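Long-range contact in cellulase (Bacillus sp. BG-CS10, PDB 5E09), which probably hydrolyses internal beta-1,4-glucosidic bonds of cellulose, as a halophilic family 5 glycoside hydrolase carrying a family 46 carbohydrate-binding module: residues F241-N254 with K291-V305. Numbering follows the deposited sequence.
Sequences FEEETQQDIIDTFN and KFFEFLIHHLNERDV
Facing each other through Ile249 and Leu296, helices 243-254 and 291-302 run nearly parallel, their axes 10.2 Å apart at closest approach and inclined by 21°. They belong to successive outer helices of the family 5 TIM barrel, and their packing illustrates knobs-into-holes: Ile249 enters a hole formed by Phe292, Phe295, Leu296 and His299, its CD1 lying 3.6 Å from Phe295 CD2. Just ahead of the first helix, Phe241 holds CG anti to its own amide nitrogen (chi1 179°), which lays the ring over the backbone of the second helix, Phe292 CA 3.7 Å from the ring centroid. The same ring meets Phe295 in an offset edge-to-face pair, its CZ end against CB and CG of that residue. The Phe295 ring lies between His299 CD2 on one face and Gln246 CG over the centre of the other. Toward the barrel, Leu300 CD2 sits squarely over the Phe253 ring, 3.4 Å from its centroid, and both residues rest on Leu269 of strand 267-272. Apolar packing thus joins the helices to each other and to the barrel wall, while Arg303, its guanidinium steadied by NH1 bonds to His299 O and ND1, ties the end of helix 286-302 to the body of helix 243-261 through two side-on hydrogen bonds, NE and NH2 each 3.0 Å from Asn254 OD1.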
ATOM      1  N   PHE A 241       2.198  -9.470  10.712  1.00 43.25           N
ATOM      2  CA  PHE A 241       1.921  -8.160  11.272  1.00 55.04           C
ATOM      3  C   PHE A 241       2.133  -8.187  12.778  1.00 44.87           C
ATOM      4  O   PHE A 241       1.194  -8.416  13.530  1.00 50.67           O
ATOM      5  CB  PHE A 241       0.491  -7.736  10.936  1.00 35.85           C
ATOM      6  CG  PHE A 241       0.108  -6.402  11.506  1.00 44.83           C
ATOM      7  CD1 PHE A 241       0.713  -5.244  11.050  1.00 48.54           C
ATOM      8  CD2 PHE A 241      -0.863  -6.302  12.492  1.00 45.37           C
ATOM      9  CE1 PHE A 241       0.368  -4.007  11.569  1.00 53.50           C
ATOM     10  CE2 PHE A 241      -1.217  -5.068  13.014  1.00 46.66           C
ATOM     11  CZ  PHE A 241      -0.599  -3.918  12.551  1.00 48.78           C
ATOM     12  N   GLU A 242       3.367  -7.961  13.220  1.00 45.56           N
ATOM     13  CA  GLU A 242       3.679  -8.093  14.640  1.00 62.56           C
ATOM     14  C   GLU A 242       4.089  -6.741  15.262  1.00 49.31           C
ATOM     15  O   GLU A 242       3.941  -5.689  14.625  1.00 49.33           O
ATOM     16  CB  GLU A 242       4.752  -9.201  14.814  1.00 51.84           C
ATOM     17  CG  GLU A 242       4.335 -10.646  14.484  1.00 85.10           C
ATOM     18  CD  GLU A 242       5.472 -11.651  14.614  1.00 98.12           C
ATOM     19  OE1 GLU A 242       6.644 -11.244  14.777  1.00 96.03           O
ATOM     20  OE2 GLU A 242       5.190 -12.861  14.517  1.00 86.47           O
ATOM     21  N   GLU A 243       4.604  -6.791  16.490  1.00 46.98           N
ATOM     22  CA  GLU A 243       4.768  -5.634  17.363  1.00 57.48           C
ATOM     23  C   GLU A 243       5.561  -4.478  16.771  1.00 45.98           C
ATOM     24  O   GLU A 243       5.224  -3.328  17.035  1.00 49.87           O
ATOM     25  CB  GLU A 243       5.414  -6.054  18.688  1.00 58.95           C
ATOM     26  CG  GLU A 243       4.511  -5.830  19.893  1.00 86.10           C
ATOM     27  CD  GLU A 243       5.057  -6.472  21.150  1.00102.84           C
ATOM     28  OE1 GLU A 243       6.250  -6.258  21.447  1.00 99.34           O
ATOM     29  OE2 GLU A 243       4.305  -7.211  21.824  1.00 95.68           O
ATOM     30  N   GLU A 244       6.603  -4.754  15.991  1.00 47.34           N
ATOM     31  CA  GLU A 244       7.409  -3.670  15.435  1.00 43.17           C
ATOM     32  C   GLU A 244       6.658  -2.868  14.379  1.00 48.13           C
ATOM     33  O   GLU A 244       6.789  -1.641  14.312  1.00 46.44           O
ATOM     34  CB  GLU A 244       8.701  -4.206  14.839  1.00 52.00           C
ATOM     35  CG  GLU A 244       9.551  -4.988  15.814  1.00 66.59           C
ATOM     36  CD  GLU A 244      10.915  -5.276  15.248  1.00 78.03           C
ATOM     37  OE1 GLU A 244      11.518  -4.339  14.674  1.00 70.23           O
ATOM     38  OE2 GLU A 244      11.378  -6.430  15.375  1.00 82.84           O
ATOM     39  N   THR A 245       5.884  -3.563  13.550  1.00 42.06           N
ATOM     40  CA  THR A 245       5.065  -2.914  12.531  1.00 45.89           C
ATOM     41  C   THR A 245       4.024  -2.001  13.198  1.00 43.43           C
ATOM     42  O   THR A 245       3.848  -0.814  12.829  1.00 55.23           O
ATOM     43  CB  THR A 245       4.379  -3.970  11.643  1.00 45.10           C
ATOM     44  OG1 THR A 245       5.342  -4.965  11.272  1.00 37.83           O
ATOM     45  CG2 THR A 245       3.801  -3.342  10.387  1.00 41.22           C
ATOM     46  N   GLN A 246       3.369  -2.559  14.213  1.00 42.42           N
ATOM     47  CA  GLN A 246       2.357  -1.842  14.980  1.00 44.81           C
ATOM     48  C   GLN A 246       2.947  -0.604  15.647  1.00 40.01           C
ATOM     49  O   GLN A 246       2.383   0.496  15.574  1.00 39.82           O
ATOM     50  CB  GLN A 246       1.741  -2.771  16.027  1.00 41.38           C
ATOM     51  CG  GLN A 246       1.189  -4.064  15.435  1.00 49.02           C
ATOM     52  CD  GLN A 246       0.570  -4.980  16.473  1.00 56.40           C
ATOM     53  OE1 GLN A 246       1.255  -5.797  17.083  1.00 62.66           O
ATOM     54  NE2 GLN A 246      -0.735  -4.854  16.670  1.00 72.83           N
ATOM     55  N   GLN A 247       4.104  -0.792  16.275  1.00 44.66           N
ATOM     56  CA  GLN A 247       4.765   0.276  17.006  1.00 40.67           C
ATOM     57  C   GLN A 247       5.211   1.378  16.063  1.00 53.54           C
ATOM     58  O   GLN A 247       5.171   2.555  16.422  1.00 46.50           O
ATOM     59  CB  GLN A 247       5.961  -0.258  17.791  1.00 39.90           C
ATOM     60  CG  GLN A 247       6.455   0.701  18.863  1.00 41.05           C
ATOM     61  CD  GLN A 247       5.367   1.056  19.863  1.00 56.11           C
ATOM     62  OE1 GLN A 247       4.681   0.177  20.385  1.00 58.28           O
ATOM     63  NE2 GLN A 247       5.198   2.348  20.128  1.00 51.56           N
ATOM     64  N   ASP A 248       5.630   0.991  14.858  1.00 47.03           N
ATOM     65  CA  ASP A 248       6.015   1.969  13.846  1.00 39.09           C
ATOM     66  C   ASP A 248       4.822   2.838  13.466  1.00 40.31           C
ATOM     67  O   ASP A 248       4.949   4.065  13.320  1.00 44.21           O
ATOM     68  CB  ASP A 248       6.579   1.283  12.608  1.00 38.18           C
ATOM     69  CG  ASP A 248       7.207   2.267  11.648  1.00 49.82           C
ATOM     70  OD1 ASP A 248       8.319   2.754  11.950  1.00 49.83           O
ATOM     71  OD2 ASP A 248       6.586   2.562  10.600  1.00 46.72           O
ATOM     72  N   ILE A 249       3.660   2.209  13.311  1.00 41.78           N
ATOM     73  CA  ILE A 249       2.440   2.991  13.081  1.00 49.86           C
ATOM     74  C   ILE A 249       2.155   3.980  14.231  1.00 48.66           C
ATOM     75  O   ILE A 249       1.948   5.199  14.015  1.00 41.29           O
ATOM     76  CB  ILE A 249       1.228   2.067  12.891  1.00 43.72           C
ATOM     77  CG1 ILE A 249       1.385   1.271  11.590  1.00 47.55           C
ATOM     78  CG2 ILE A 249      -0.066   2.871  12.903  1.00 42.00           C
ATOM     79  CD1 ILE A 249       0.391   0.148  11.426  1.00 35.07           C
ATOM     80  N   ILE A 250       2.163   3.450  15.451  1.00 48.56           N
ATOM     81  CA  ILE A 250       1.853   4.247  16.634  1.00 45.82           C
ATOM     82  C   ILE A 250       2.792   5.443  16.789  1.00 48.44           C
ATOM     83  O   ILE A 250       2.331   6.571  16.952  1.00 46.46           O
ATOM     84  CB  ILE A 250       1.898   3.382  17.909  1.00 59.25           C
ATOM     85  CG1 ILE A 250       0.676   2.464  17.959  1.00 50.33           C
ATOM     86  CG2 ILE A 250       1.944   4.253  19.157  1.00 48.00           C
ATOM     87  CD1 ILE A 250       0.627   1.594  19.182  1.00 51.62           C
ATOM     88  N   ASP A 251       4.098   5.197  16.726  1.00 40.76           N
ATOM     89  CA  ASP A 251       5.088   6.265  16.847  1.00 43.19           C
ATOM     90  C   ASP A 251       4.929   7.301  15.735  1.00 52.55           C
ATOM     91  O   ASP A 251       4.840   8.521  16.001  1.00 57.44           O
ATOM     92  CB  ASP A 251       6.511   5.691  16.821  1.00 49.71           C
ATOM     93  CG  ASP A 251       6.799   4.770  18.003  1.00 67.26           C
ATOM     94  OD1 ASP A 251       6.034   4.798  18.992  1.00 67.36           O
ATOM     95  OD2 ASP A 251       7.799   4.022  17.949  1.00 64.25           O
ATOM     96  N   THR A 252       4.885   6.810  14.493  1.00 40.07           N
ATOM     97  CA  THR A 252       4.780   7.696  13.339  1.00 48.28           C
ATOM     98  C   THR A 252       3.633   8.681  13.500  1.00 37.72           C
ATOM     99  O   THR A 252       3.819   9.912  13.445  1.00 47.97           O
ATOM    100  CB  THR A 252       4.577   6.914  12.028  1.00 45.98           C
ATOM    101  OG1 THR A 252       5.698   6.049  11.801  1.00 44.49           O
ATOM    102  CG2 THR A 252       4.429   7.872  10.857  1.00 38.16           C
ATOM    103  N   PHE A 253       2.438   8.157  13.730  1.00 43.39           N
ATOM    104  CA  PHE A 253       1.300   9.058  13.714  1.00 40.04           C
ATOM    105  C   PHE A 253       1.098   9.769  15.049  1.00 38.92           C
ATOM    106  O   PHE A 253       0.401  10.776  15.116  1.00 53.27           O
ATOM    107  CB  PHE A 253       0.067   8.299  13.246  1.00 36.73           C
ATOM    108  CG  PHE A 253       0.129   7.964  11.779  1.00 36.60           C
ATOM    109  CD1 PHE A 253      -0.074   8.952  10.830  1.00 29.73           C
ATOM    110  CD2 PHE A 253       0.468   6.692  11.353  1.00 33.23           C
ATOM    111  CE1 PHE A 253       0.015   8.673   9.479  1.00 42.58           C
ATOM    112  CE2 PHE A 253       0.557   6.399  10.001  1.00 51.82           C
ATOM    113  CZ  PHE A 253       0.329   7.392   9.059  1.00 41.02           C
ATOM    114  N   ASN A 254       1.759   9.291  16.096  1.00 47.10           N
ATOM    115  CA  ASN A 254       1.843  10.075  17.322  1.00 51.43           C
ATOM    116  C   ASN A 254       2.579  11.376  17.068  1.00 48.79           C
ATOM    117  O   ASN A 254       2.099  12.444  17.443  1.00 52.16           O
ATOM    118  CB  ASN A 254       2.538   9.308  18.448  1.00 51.11           C
ATOM    119  CG  ASN A 254       1.578   8.453  19.250  1.00 46.30           C
ATOM    120  OD1 ASN A 254       0.360   8.586  19.128  1.00 51.04           O
ATOM    121  ND2 ASN A 254       2.125   7.571  20.078  1.00 47.40           N
ATOM    122  N   LYS A 291      -5.055  -7.436   8.843  1.00 34.02           N
ATOM    123  CA  LYS A 291      -4.745  -6.953  10.187  1.00 39.78           C
ATOM    124  C   LYS A 291      -3.965  -5.628  10.156  1.00 42.91           C
ATOM    125  O   LYS A 291      -4.224  -4.714  10.964  1.00 41.30           O
ATOM    126  CB  LYS A 291      -3.978  -8.021  10.970  1.00 43.11           C
ATOM    127  CG  LYS A 291      -4.869  -9.183  11.430  1.00 48.94           C
ATOM    128  CD  LYS A 291      -4.127 -10.157  12.348  1.00 42.33           C
ATOM    129  CE  LYS A 291      -3.161 -11.026  11.569  1.00 38.20           C
ATOM    130  NZ  LYS A 291      -2.569 -12.101  12.417  1.00 43.81           N
ATOM    131  N   PHE A 292      -3.033  -5.514   9.209  1.00 45.52           N
ATOM    132  CA  PHE A 292      -2.276  -4.278   9.054  1.00 40.06           C
ATOM    133  C   PHE A 292      -3.211  -3.106   8.787  1.00 40.63           C
ATOM    134  O   PHE A 292      -3.177  -2.098   9.500  1.00 36.84           O
ATOM    135  CB  PHE A 292      -1.247  -4.385   7.923  1.00 38.50           C
ATOM    136  CG  PHE A 292      -0.578  -3.074   7.595  1.00 37.27           C
ATOM    137  CD1 PHE A 292       0.536  -2.652   8.306  1.00 43.54           C
ATOM    138  CD2 PHE A 292      -1.071  -2.258   6.589  1.00 31.22           C
ATOM    139  CE1 PHE A 292       1.150  -1.437   8.016  1.00 34.63           C
ATOM    140  CE2 PHE A 292      -0.467  -1.045   6.299  1.00 37.96           C
ATOM    141  CZ  PHE A 292       0.646  -0.635   7.017  1.00 32.79           C
ATOM    142  N   PHE A 293      -4.046  -3.229   7.759  1.00 40.13           N
ATOM    143  CA  PHE A 293      -4.909  -2.103   7.400  1.00 43.13           C
ATOM    144  C   PHE A 293      -5.940  -1.773   8.486  1.00 42.65           C
ATOM    145  O   PHE A 293      -6.248  -0.597   8.714  1.00 45.02           O
ATOM    146  CB  PHE A 293      -5.592  -2.369   6.057  1.00 31.77           C
ATOM    147  CG  PHE A 293      -4.684  -2.141   4.879  1.00 38.75           C
ATOM    148  CD1 PHE A 293      -4.504  -0.864   4.365  1.00 34.21           C
ATOM    149  CD2 PHE A 293      -3.987  -3.194   4.304  1.00 42.73           C
ATOM    150  CE1 PHE A 293      -3.654  -0.635   3.286  1.00 35.32           C
ATOM    151  CE2 PHE A 293      -3.134  -2.977   3.219  1.00 43.90           C
ATOM    152  CZ  PHE A 293      -2.969  -1.692   2.712  1.00 35.51           C
ATOM    153  N   GLU A 294      -6.448  -2.794   9.174  1.00 44.50           N
ATOM    154  CA  GLU A 294      -7.389  -2.570  10.277  1.00 48.74           C
ATOM    155  C   GLU A 294      -6.737  -1.742  11.393  1.00 40.01           C
ATOM    156  O   GLU A 294      -7.290  -0.730  11.861  1.00 39.82           O
ATOM    157  CB  GLU A 294      -7.894  -3.912  10.828  1.00 47.62           C
ATOM    158  CG  GLU A 294      -9.100  -3.818  11.767  1.00 43.02           C
ATOM    159  CD  GLU A 294      -8.713  -3.548  13.208  1.00 49.24           C
ATOM    160  OE1 GLU A 294      -7.596  -3.946  13.617  1.00 40.43           O
ATOM    161  OE2 GLU A 294      -9.528  -2.933  13.931  1.00 46.47           O
ATOM    162  N   PHE A 295      -5.554  -2.180  11.810  1.00 39.46           N
ATOM    163  CA  PHE A 295      -4.790  -1.470  12.830  1.00 44.26           C
ATOM    164  C   PHE A 295      -4.497  -0.015  12.418  1.00 37.51           C
ATOM    165  O   PHE A 295      -4.810   0.946  13.148  1.00 41.75           O
ATOM    166  CB  PHE A 295      -3.494  -2.231  13.097  1.00 35.72           C
ATOM    167  CG  PHE A 295      -2.744  -1.762  14.302  1.00 41.98           C
ATOM    168  CD1 PHE A 295      -3.051  -2.254  15.560  1.00 44.17           C
ATOM    169  CD2 PHE A 295      -1.714  -0.849  14.177  1.00 35.27           C
ATOM    170  CE1 PHE A 295      -2.347  -1.829  16.678  1.00 52.94           C
ATOM    171  CE2 PHE A 295      -1.006  -0.423  15.284  1.00 45.60           C
ATOM    172  CZ  PHE A 295      -1.321  -0.911  16.537  1.00 44.10           C
ATOM    173  N   LEU A 296      -3.913   0.131  11.232  1.00 42.16           N
ATOM    174  CA  LEU A 296      -3.560   1.443  10.694  1.00 42.82           C
ATOM    175  C   LEU A 296      -4.738   2.414  10.685  1.00 41.21           C
ATOM    176  O   LEU A 296      -4.635   3.538  11.196  1.00 38.20           O
ATOM    177  CB  LEU A 296      -3.008   1.305   9.272  1.00 36.52           C
ATOM    178  CG  LEU A 296      -2.696   2.623   8.554  1.00 42.53           C
ATOM    179  CD1 LEU A 296      -1.666   3.433   9.333  1.00 32.67           C
ATOM    180  CD2 LEU A 296      -2.224   2.382   7.124  1.00 37.30           C
ATOM    181  N   ILE A 297      -5.858   1.993  10.101  1.00 39.78           N
ATOM    182  CA  ILE A 297      -6.981   2.914   9.974  1.00 45.87           C
ATOM    183  C   ILE A 297      -7.600   3.216  11.347  1.00 43.44           C
ATOM    184  O   ILE A 297      -8.050   4.344  11.587  1.00 37.40           O
ATOM    185  CB  ILE A 297      -8.034   2.379   8.993  1.00 37.43           C
ATOM    186  CG1 ILE A 297      -7.436   2.361   7.585  1.00 33.27           C
ATOM    187  CG2 ILE A 297      -9.282   3.258   9.005  1.00 32.17           C
ATOM    188  CD1 ILE A 297      -8.305   1.700   6.542  1.00 39.60           C
ATOM    189  N   HIS A 298      -7.584   2.243  12.259  1.00 34.92           N
ATOM    190  CA  HIS A 298      -7.996   2.538  13.630  1.00 37.17           C
ATOM    191  C   HIS A 298      -7.189   3.701  14.203  1.00 54.34           C
ATOM    192  O   HIS A 298      -7.757   4.672  14.730  1.00 47.98           O
ATOM    193  CB  HIS A 298      -7.841   1.320  14.539  1.00 41.25           C
ATOM    194  CG  HIS A 298      -7.982   1.637  15.998  1.00 52.21           C
ATOM    195  ND1 HIS A 298      -9.035   2.368  16.501  1.00 51.11           N
ATOM    196  CD2 HIS A 298      -7.203   1.315  17.059  1.00 49.59           C
ATOM    197  CE1 HIS A 298      -8.901   2.486  17.811  1.00 42.56           C
ATOM    198  NE2 HIS A 298      -7.797   1.856  18.175  1.00 41.45           N
ATOM    199  N   HIS A 299      -5.865   3.622  14.096  1.00 41.44           N
ATOM    200  CA  HIS A 299      -5.053   4.652  14.746  1.00 46.74           C
ATOM    201  C   HIS A 299      -5.098   6.007  14.014  1.00 38.70           C
ATOM    202  O   HIS A 299      -5.007   7.078  14.652  1.00 41.12           O
ATOM    203  CB  HIS A 299      -3.626   4.147  14.921  1.00 39.61           C
ATOM    204  CG  HIS A 299      -3.483   3.182  16.058  1.00 55.86           C
ATOM    205  ND1 HIS A 299      -3.478   3.586  17.376  1.00 55.48           N
ATOM    206  CD2 HIS A 299      -3.387   1.832  16.076  1.00 52.42           C
ATOM    207  CE1 HIS A 299      -3.366   2.527  18.158  1.00 44.44           C
ATOM    208  NE2 HIS A 299      -3.307   1.450  17.398  1.00 54.36           N
ATOM    209  N   LEU A 300      -5.292   5.966  12.697  1.00 33.49           N
ATOM    210  CA  LEU A 300      -5.511   7.195  11.930  1.00 37.09           C
ATOM    211  C   LEU A 300      -6.786   7.884  12.390  1.00 52.05           C
ATOM    212  O   LEU A 300      -6.819   9.109  12.559  1.00 39.81           O
ATOM    213  CB  LEU A 300      -5.593   6.916  10.427  1.00 29.38           C
ATOM    214  CG  LEU A 300      -4.343   6.367   9.735  1.00 44.05           C
ATOM    215  CD1 LEU A 300      -4.603   6.145   8.249  1.00 27.17           C
ATOM    216  CD2 LEU A 300      -3.143   7.285   9.956  1.00 33.02           C
ATOM    217  N   ASN A 301      -7.837   7.090  12.576  1.00 49.30           N
ATOM    218  CA  ASN A 301      -9.104   7.619  13.068  1.00 45.02           C
ATOM    219  C   ASN A 301      -8.967   8.208  14.463  1.00 43.07           C
ATOM    220  O   ASN A 301      -9.453   9.309  14.718  1.00 49.74           O
ATOM    221  CB  ASN A 301     -10.181   6.537  13.056  1.00 45.95           C
ATOM    222  CG  ASN A 301     -10.618   6.180  11.653  1.00 53.28           C
ATOM    223  OD1 ASN A 301     -10.469   6.965  10.724  1.00 53.08           O
ATOM    224  ND2 ASN A 301     -11.177   4.984  11.496  1.00 96.12           N
ATOM    225  N   GLU A 302      -8.292   7.490  15.359  1.00 42.07           N
ATOM    226  CA  GLU A 302      -8.045   8.012  16.703  1.00 40.19           C
ATOM    227  C   GLU A 302      -7.269   9.330  16.660  1.00 54.79           C
ATOM    228  O   GLU A 302      -7.368  10.145  17.583  1.00 36.65           O
ATOM    229  CB  GLU A 302      -7.287   6.991  17.561  1.00 43.07           C
ATOM    230  CG  GLU A 302      -8.178   6.079  18.404  1.00 66.92           C
ATOM    231  CD  GLU A 302      -7.385   5.193  19.357  1.00 79.95           C
ATOM    232  OE1 GLU A 302      -6.138   5.268  19.352  1.00 66.10           O
ATOM    233  OE2 GLU A 302      -8.014   4.425  20.121  1.00 88.96           O
ATOM    234  N   ARG A 303      -6.495   9.547  15.595  1.00 46.34           N
ATOM    235  CA  ARG A 303      -5.725  10.786  15.504  1.00 47.53           C
ATOM    236  C   ARG A 303      -6.227  11.785  14.451  1.00 53.87           C
ATOM    237  O   ARG A 303      -5.486  12.688  14.055  1.00 53.39           O
ATOM    238  CB  ARG A 303      -4.257  10.456  15.240  1.00 40.38           C
ATOM    239  CG  ARG A 303      -3.552   9.859  16.441  1.00 50.46           C
ATOM    240  CD  ARG A 303      -2.366   9.011  16.017  1.00 51.38           C
ATOM    241  NE  ARG A 303      -1.803   8.265  17.137  1.00 47.79           N
ATOM    242  CZ  ARG A 303      -2.287   7.111  17.585  1.00 57.79           C
ATOM    243  NH1 ARG A 303      -3.355   6.565  17.015  1.00 47.02           N
ATOM    244  NH2 ARG A 303      -1.704   6.503  18.609  1.00 55.61           N
ATOM    245  N   ASP A 304      -7.476  11.626  14.015  1.00 45.85           N
ATOM    246  CA  ASP A 304      -8.102  12.527  13.036  1.00 40.13           C
ATOM    247  C   ASP A 304      -7.281  12.755  11.765  1.00 47.50           C
ATOM    248  O   ASP A 304      -7.268  13.860  11.212  1.00 37.46           O
ATOM    249  CB  ASP A 304      -8.402  13.885  13.674  1.00 57.45           C
ATOM    250  CG  ASP A 304      -9.390  13.788  14.820  1.00 56.78           C
ATOM    251  OD1 ASP A 304     -10.230  12.860  14.812  1.00 56.49           O
ATOM    252  OD2 ASP A 304      -9.317  14.639  15.732  1.00 62.26           O
ATOM    253  N   VAL A 305      -6.601  11.714  11.300  1.00 41.06           N
ATOM    254  CA  VAL A 305      -5.877  11.804  10.040  1.00 42.15           C
ATOM    255  C   VAL A 305      -6.758  11.349   8.887  1.00 36.35           C
ATOM    256  O   VAL A 305      -7.140  10.183   8.818  1.00 40.60           O
ATOM    257  CB  VAL A 305      -4.591  10.956  10.049  1.00 39.11           C
ATOM    258  CG1 VAL A 305      -3.888  11.047   8.692  1.00 33.25           C
ATOM    259  CG2 VAL A 305      -3.663  11.403  11.167  1.00 31.24           C
TER